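Local coordinates for halogenase PltM (Pseudomonas fluorescens, PDB 6BZN), which halogenates phenolic substrates with unusually broad halide and substrate tolerance, as a flavoprotein that binds FAD, at residues 219-225 / 312-318; 255-261 / 274-280. All blocks are in the same frame, centred on the assembly; numbering follows the deposited sequence.

Contact 1: 219-225 / 312-318; sequences FTHMLNV and AVNAREW
W318 lays one face of its indole against T220, whose methyl CG2 stands 3.5 Å from the centroid of the six-membered ring, almost straight above it, a CH-pi contact. T220 can be followed outward from CB, which is 3.8 Å from W318 CE3. There the side chain forks: CG2 goes to the indole, while OG1, anti to the backbone N (chi1 -167°), turns to 312-318, where it lies against the amide end of N314 and 3.4 Å from R316 O. M222 sends its extended chain to the same indole, CE ending 3.5 Å from CZ2. With an alanine in place of W318, T220 CG2 and M222 CE would probably lose their common packing surface, and E292, now bonded to NE1, its indole partner. The segments pair as antiparallel strands at the margin of the seven-stranded mixed sheet, where strand 313-321 is broken by an irregularity. L223 and V313 form the hydrogen-bonded pair, L223 N to V313 O being 2.8 Å; A315 N then bonds to H221 O. Beyond this, R316 lies alongside H221, their planes 79° apart, and a water 2.8 Å from H221 ND1 also accepts from R316 NH1, while E64 takes H221 NE2.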
loop_
_atom_site.group_PDB
_atom_site.type_symbol
_atom_site.label_atom_id
_atom_site.label_comp_id
_atom_site.label_asym_id
_atom_site.label_seq_id
_atom_site.Cartn_x
_atom_site.Cartn_y
_atom_site.Cartn_z
ATOM N N PHE A 219 3.665 13.651 -7.672
ATOM C CA PHE A 219 4.627 13.254 -6.649
ATOM C C PHE A 219 6.081 13.488 -7.024
ATOM O O PHE A 219 6.463 13.495 -8.206
ATOM C CB PHE A 219 4.420 11.798 -6.217
ATOM C CG PHE A 219 4.297 10.828 -7.358
ATOM C CD1 PHE A 219 3.077 10.645 -8.001
ATOM C CD2 PHE A 219 5.391 10.115 -7.799
ATOM C CE1 PHE A 219 2.953 9.756 -9.063
ATOM C CE2 PHE A 219 5.273 9.216 -8.850
ATOM C CZ PHE A 219 4.052 9.034 -9.479
ATOM N N THR A 220 6.884 13.694 -5.987
ATOM C CA THR A 220 8.301 13.962 -6.151
ATOM C C THR A 220 9.018 13.753 -4.812
ATOM O O THR A 220 8.382 13.435 -3.791
ATOM C CB THR A 220 8.546 15.400 -6.695
ATOM O OG1 THR A 220 9.900 15.521 -7.132
ATOM C CG2 THR A 220 8.273 16.470 -5.638
ATOM N N HIS A 221 10.326 13.958 -4.828
ATOM C CA HIS A 221 11.118 14.016 -3.625
ATOM C C HIS A 221 11.777 15.389 -3.512
ATOM O O HIS A 221 12.236 15.945 -4.510
ATOM C CB HIS A 221 12.211 12.947 -3.631
ATOM C CG HIS A 221 11.725 11.554 -3.382
ATOM N ND1 HIS A 221 12.570 10.464 -3.433
ATOM C CD2 HIS A 221 10.501 11.065 -3.084
ATOM C CE1 HIS A 221 11.888 9.368 -3.150
ATOM N NE2 HIS A 221 10.632 9.706 -2.923
ATOM N N MET A 222 11.838 15.905 -2.285
ATOM C CA MET A 222 12.354 17.251 -2.026
ATOM C C MET A 222 13.384 17.300 -0.926
ATOM O O MET A 222 13.388 16.470 -0.001
ATOM C CB MET A 222 11.221 18.203 -1.656
ATOM C CG MET A 222 10.132 18.336 -2.708
ATOM S SD MET A 222 9.079 19.735 -2.284
ATOM C CE MET A 222 7.806 19.552 -3.522
ATOM N N LEU A 223 14.239 18.317 -1.017
ATOM C CA LEU A 223 15.171 18.677 0.045
ATOM C C LEU A 223 14.644 19.841 0.851
ATOM O O LEU A 223 13.875 20.661 0.349
ATOM C CB LEU A 223 16.499 19.148 -0.542
ATOM C CG LEU A 223 17.312 18.096 -1.263
ATOM C CD1 LEU A 223 18.266 18.749 -2.260
ATOM C CD2 LEU A 223 18.055 17.285 -0.214
ATOM N N ASN A 224 15.128 19.932 2.086
ATOM C CA ASN A 224 14.826 21.045 2.989
ATOM C C ASN A 224 13.335 21.270 3.240
ATOM O O ASN A 224 12.885 22.417 3.348
ATOM C CB ASN A 224 15.508 22.341 2.489
ATOM C CG ASN A 224 17.011 22.316 2.688
ATOM O OD1 ASN A 224 17.516 21.596 3.544
ATOM N ND2 ASN A 224 17.738 23.099 1.901
ATOM N N VAL A 225 12.580 20.177 3.341
ATOM C CA VAL A 225 11.199 20.262 3.753
ATOM C C VAL A 225 11.165 20.374 5.275
ATOM O O VAL A 225 11.645 19.477 5.979
ATOM C CB VAL A 225 10.371 19.049 3.300
ATOM C CG1 VAL A 225 8.930 19.200 3.756
ATOM C CG2 VAL A 225 10.425 18.909 1.782
ATOM N N ALA A 312 12.217 24.820 0.691
ATOM C CA ALA A 312 12.327 23.502 0.049
ATOM C C ALA A 312 12.764 23.630 -1.409
ATOM O O ALA A 312 12.447 24.613 -2.069
ATOM C CB ALA A 312 11.006 22.748 0.122
ATOM N N VAL A 313 13.487 22.638 -1.906
ATOM C CA VAL A 313 13.754 22.532 -3.347
ATOM C C VAL A 313 13.470 21.130 -3.828
ATOM O O VAL A 313 13.756 20.136 -3.144
ATOM C CB VAL A 313 15.203 22.916 -3.750
ATOM C CG1 VAL A 313 15.409 24.418 -3.613
ATOM C CG2 VAL A 313 16.226 22.176 -2.922
ATOM N N ASN A 314 12.945 21.067 -5.036
ATOM C CA ASN A 314 12.613 19.813 -5.670
ATOM C C ASN A 314 13.897 19.112 -6.077
ATOM O O ASN A 314 14.783 19.755 -6.614
ATOM C CB ASN A 314 11.732 20.089 -6.888
ATOM C CG ASN A 314 10.828 18.948 -7.215
ATOM O OD1 ASN A 314 10.963 17.860 -6.652
ATOM N ND2 ASN A 314 9.917 19.163 -8.146
ATOM N N ALA A 315 14.013 17.821 -5.767
ATOM C CA ALA A 315 15.206 17.021 -6.091
ATOM C C ALA A 315 15.020 16.095 -7.278
ATOM O O ALA A 315 15.945 15.369 -7.633
ATOM C CB ALA A 315 15.624 16.201 -4.882
ATOM N N ARG A 316 13.814 16.071 -7.833
ATOM C CA ARG A 316 13.476 15.293 -9.025
ATOM C C ARG A 316 12.473 16.100 -9.846
ATOM O O ARG A 316 11.919 17.092 -9.353
ATOM C CB ARG A 316 12.700 14.014 -8.678
ATOM C CG ARG A 316 13.126 13.187 -7.496
ATOM C CD ARG A 316 12.232 11.951 -7.411
ATOM N NE ARG A 316 12.250 11.257 -8.690
ATOM C CZ ARG A 316 13.261 10.514 -9.145
ATOM N NH1 ARG A 316 14.353 10.288 -8.398
ATOM N NH2 ARG A 316 13.174 9.983 -10.354
ATOM N N GLU A 317 12.175 15.630 -11.052
ATOM C CA GLU A 317 11.021 16.136 -11.795
ATOM C C GLU A 317 9.749 15.599 -11.155
ATOM O O GLU A 317 9.704 14.438 -10.728
ATOM C CB GLU A 317 11.064 15.712 -13.272
ATOM C CG GLU A 317 12.284 16.219 -14.031
ATOM C CD GLU A 317 12.536 17.716 -13.859
ATOM O OE1 GLU A 317 11.647 18.515 -14.234
ATOM O OE2 GLU A 317 13.630 18.090 -13.344
ATOM N N TRP A 318 8.731 16.450 -11.056
ATOM C CA TRP A 318 7.388 15.996 -10.705
ATOM C C TRP A 318 6.915 14.940 -11.703
ATOM O O TRP A 318 7.216 15.025 -12.894
ATOM C CB TRP A 318 6.381 17.156 -10.739
ATOM C CG TRP A 318 6.430 18.135 -9.621
ATOM C CD1 TRP A 318 6.982 19.388 -9.652
ATOM C CD2 TRP A 318 5.878 17.974 -8.312
ATOM N NE1 TRP A 318 6.810 20.007 -8.444
ATOM C CE2 TRP A 318 6.134 19.163 -7.604
ATOM C CE3 TRP A 318 5.194 16.939 -7.667
ATOM C CZ2 TRP A 318 5.736 19.345 -6.275
ATOM C CZ3 TRP A 318 4.791 17.123 -6.354
ATOM C CH2 TRP A 318 5.064 18.321 -5.673
HETATM O O HOH W 1 9.016 12.393 -9.196
HETATM O O HOH W 2 14.561 10.407 -5.331
#

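Contact 2: 255-261 / 274-280; sequences EGWLWVI and CSIGFQF
The indole of W259 lies flat over the backbone of the opposite strand: G277 N and I276 C sit over one face, and G277 CA is 3.4 Å from the centroid of the six-membered ring, almost straight above the ring. At the ring's edge, NE1 donates to S275 OG (2.8 Å) nearly in the indole plane, so the bond fixes the rotation of the ring while the backbone supports its face. The torsion explains the reach: CG of W259 stands between the backbone N and the carbonyl carbon (chi1 80°), which swings the indole across the strand pair. It occupies the place where a side chain on G277 would have to go, a CB there colliding with CH2. S275 OG has a second partner, E64. W257 offers a face to the end of the Q279 side chain, the amide plane turned 62° from the ring, and Q279 CB approaches W257 CD1 at 3.8 Å. F280 meets E255 O at its ring edge, and E255 CG is 3.9 Å from CD1.

These segments are the two arms of a beta hairpin, antiparallel within 8°, their axes approaching to 4.6 Å. Q279 N bonds to W257 O at 2.8 Å, and paired bonds between I261 and S275 hold the other end. On the face bearing L258 and F278, their CB atoms are 3.9 Å apart; V260 CG1 approaches C274 SG. Helix 291-301 packs against that face through F295 and L298, while strands 248-253 and 215-223 flank the hairpin within the mixed sheet.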
loop_
_atom_site.group_PDB
_atom_site.type_symbol
_atom_site.label_atom_id
_atom_site.label_comp_id
_atom_site.label_asym_id
_atom_site.label_seq_id
_atom_site.Cartn_x
_atom_site.Cartn_y
_atom_site.Cartn_z
ATOM N N GLU A 255 -11.081 18.655 -1.524
ATOM C CA GLU A 255 -10.880 18.148 -2.891
ATOM C C GLU A 255 -9.709 17.184 -3.036
ATOM O O GLU A 255 -9.432 16.700 -4.136
ATOM C CB GLU A 255 -10.742 19.310 -3.903
ATOM C CG GLU A 255 -9.453 20.121 -3.855
ATOM C CD GLU A 255 -9.451 21.261 -2.843
ATOM O OE1 GLU A 255 -10.335 21.314 -1.967
ATOM O OE2 GLU A 255 -8.550 22.122 -2.920
ATOM N N GLY A 256 -9.019 16.895 -1.940
ATOM C CA GLY A 256 -7.803 16.116 -2.039
ATOM C C GLY A 256 -6.962 16.050 -0.797
ATOM O O GLY A 256 -7.400 16.389 0.302
ATOM N N TRP A 257 -5.731 15.604 -0.984
ATOM C CA TRP A 257 -4.793 15.514 0.117
ATOM C C TRP A 257 -3.351 15.537 -0.355
ATOM O O TRP A 257 -3.066 15.318 -1.542
ATOM C CB TRP A 257 -5.077 14.266 0.949
ATOM C CG TRP A 257 -4.697 12.949 0.343
ATOM C CD1 TRP A 257 -5.366 12.254 -0.637
ATOM C CD2 TRP A 257 -3.585 12.129 0.728
ATOM N NE1 TRP A 257 -4.721 11.064 -0.884
ATOM C CE2 TRP A 257 -3.631 10.959 -0.056
ATOM C CE3 TRP A 257 -2.542 12.278 1.657
ATOM C CZ2 TRP A 257 -2.663 9.947 0.054
ATOM C CZ3 TRP A 257 -1.612 11.277 1.783
ATOM C CH2 TRP A 257 -1.667 10.123 0.979
ATOM N N LEU A 258 -2.460 15.830 0.586
ATOM C CA LEU A 258 -1.027 15.879 0.339
ATOM C C LEU A 258 -0.289 15.113 1.441
ATOM O O LEU A 258 -0.609 15.244 2.641
ATOM C CB LEU A 258 -0.551 17.340 0.233
ATOM C CG LEU A 258 0.957 17.635 0.133
ATOM C CD1 LEU A 258 1.241 18.935 -0.619
ATOM C CD2 LEU A 258 1.615 17.702 1.515
ATOM N N TRP A 259 0.706 14.331 1.040
ATOM C CA TRP A 259 1.538 13.599 1.991
ATOM C C TRP A 259 2.881 14.271 2.209
ATOM O O TRP A 259 3.447 14.837 1.277
ATOM C CB TRP A 259 1.722 12.141 1.559
ATOM C CG TRP A 259 2.760 11.771 0.472
ATOM C CD1 TRP A 259 4.124 11.892 0.538
ATOM C CD2 TRP A 259 2.486 11.119 -0.773
ATOM N NE1 TRP A 259 4.711 11.365 -0.598
ATOM C CE2 TRP A 259 3.728 10.891 -1.420
ATOM C CE3 TRP A 259 1.305 10.703 -1.413
ATOM C CZ2 TRP A 259 3.825 10.268 -2.675
ATOM C CZ3 TRP A 259 1.406 10.093 -2.677
ATOM C CH2 TRP A 259 2.651 9.888 -3.288
ATOM N N VAL A 260 3.367 14.176 3.452
ATOM C CA VAL A 260 4.717 14.536 3.833
ATOM C C VAL A 260 5.305 13.289 4.504
ATOM O O VAL A 260 4.880 12.885 5.601
ATOM C CB VAL A 260 4.737 15.758 4.777
ATOM C CG1 VAL A 260 6.165 16.167 5.104
ATOM C CG2 VAL A 260 3.988 16.928 4.148
ATOM N N ILE A 261 6.265 12.668 3.820
ATOM C CA ILE A 261 6.832 11.387 4.200
ATOM C C ILE A 261 8.347 11.566 4.232
ATOM O O ILE A 261 9.020 11.357 3.216
ATOM C CB ILE A 261 6.384 10.286 3.216
ATOM C CG1 ILE A 261 4.894 10.027 3.401
ATOM C CG2 ILE A 261 7.134 8.983 3.419
ATOM C CD1 ILE A 261 4.316 9.029 2.438
ATOM N N CYS A 274 12.626 14.160 1.444
ATOM C CA CYS A 274 11.282 13.967 1.896
ATOM C C CYS A 274 10.377 13.736 0.689
ATOM O O CYS A 274 10.411 14.478 -0.305
ATOM C CB CYS A 274 10.852 15.195 2.692
ATOM S SG CYS A 274 9.182 15.137 3.375
ATOM N N SER A 275 9.555 12.698 0.773
ATOM C CA SER A 275 8.615 12.408 -0.298
ATOM C C SER A 275 7.377 13.269 -0.150
ATOM O O SER A 275 6.849 13.420 0.961
ATOM C CB SER A 275 8.260 10.925 -0.296
ATOM O OG SER A 275 7.349 10.635 -1.332
ATOM N N ILE A 276 6.926 13.830 -1.270
ATOM C CA ILE A 276 5.775 14.720 -1.312
ATOM C C ILE A 276 4.877 14.262 -2.462
ATOM O O ILE A 276 5.341 14.116 -3.599
ATOM C CB ILE A 276 6.192 16.198 -1.552
ATOM C CG1 ILE A 276 7.184 16.691 -0.476
ATOM C CG2 ILE A 276 4.963 17.097 -1.630
ATOM C CD1 ILE A 276 6.681 16.746 0.960
ATOM N N GLY A 277 3.598 14.031 -2.172
ATOM C CA GLY A 277 2.623 13.682 -3.204
ATOM C C GLY A 277 1.327 14.384 -2.923
ATOM O O GLY A 277 0.897 14.414 -1.774
ATOM N N PHE A 278 0.708 14.982 -3.931
ATOM C CA PHE A 278 -0.637 15.543 -3.739
ATOM C C PHE A 278 -1.620 14.981 -4.742
ATOM O O PHE A 278 -1.278 14.754 -5.918
ATOM C CB PHE A 278 -0.666 17.085 -3.649
ATOM C CG PHE A 278 -0.203 17.820 -4.873
ATOM C CD1 PHE A 278 1.159 18.043 -5.104
ATOM C CD2 PHE A 278 -1.122 18.385 -5.740
ATOM C CE1 PHE A 278 1.582 18.754 -6.216
ATOM C CE2 PHE A 278 -0.700 19.106 -6.852
ATOM C CZ PHE A 278 0.651 19.296 -7.086
ATOM N N GLN A 279 -2.824 14.700 -4.235
ATOM C CA GLN A 279 -3.844 13.969 -4.962
ATOM C C GLN A 279 -5.116 14.769 -4.985
ATOM O O GLN A 279 -5.478 15.367 -3.966
ATOM C CB GLN A 279 -4.167 12.635 -4.275
ATOM C CG GLN A 279 -3.090 11.555 -4.372
ATOM C CD GLN A 279 -1.755 11.946 -3.765
ATOM O OE1 GLN A 279 -0.738 11.992 -4.454
ATOM N NE2 GLN A 279 -1.749 12.239 -2.465
ATOM N N PHE A 280 -5.802 14.765 -6.125
ATOM C CA PHE A 280 -7.132 15.367 -6.229
ATOM C C PHE A 280 -8.204 14.340 -6.580
ATOM O O PHE A 280 -8.002 13.467 -7.404
ATOM C CB PHE A 280 -7.153 16.486 -7.279
ATOM C CG PHE A 280 -6.274 17.647 -6.940
ATOM C CD1 PHE A 280 -6.559 18.442 -5.826
ATOM C CD2 PHE A 280 -5.184 17.971 -7.734
ATOM C CE1 PHE A 280 -5.752 19.530 -5.505
ATOM C CE2 PHE A 280 -4.379 19.049 -7.424
ATOM C CZ PHE A 280 -4.657 19.829 -6.304
#

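Contacts 1 and 2 are successive parts of one mixed sheet, their centres 12 Å apart, with strand 215-223 lying between 273-281 and 313-321. Probable backbone hydrogen bonds join them, M222 N to C274 O at 2.8 Å and T220 N to I276 O at 2.9 Å. On one face, W318 CH2 packs 3.5 Å from F278 CE1; on the other, H221 CD2 is 3.6 Å from S275 CB, and both residues bond to E64. That second face looks toward the flavin site: the side chains of F219 and W259 each come within about 4 Å of V62, an FAD-binding residue, although no FAD is bound here.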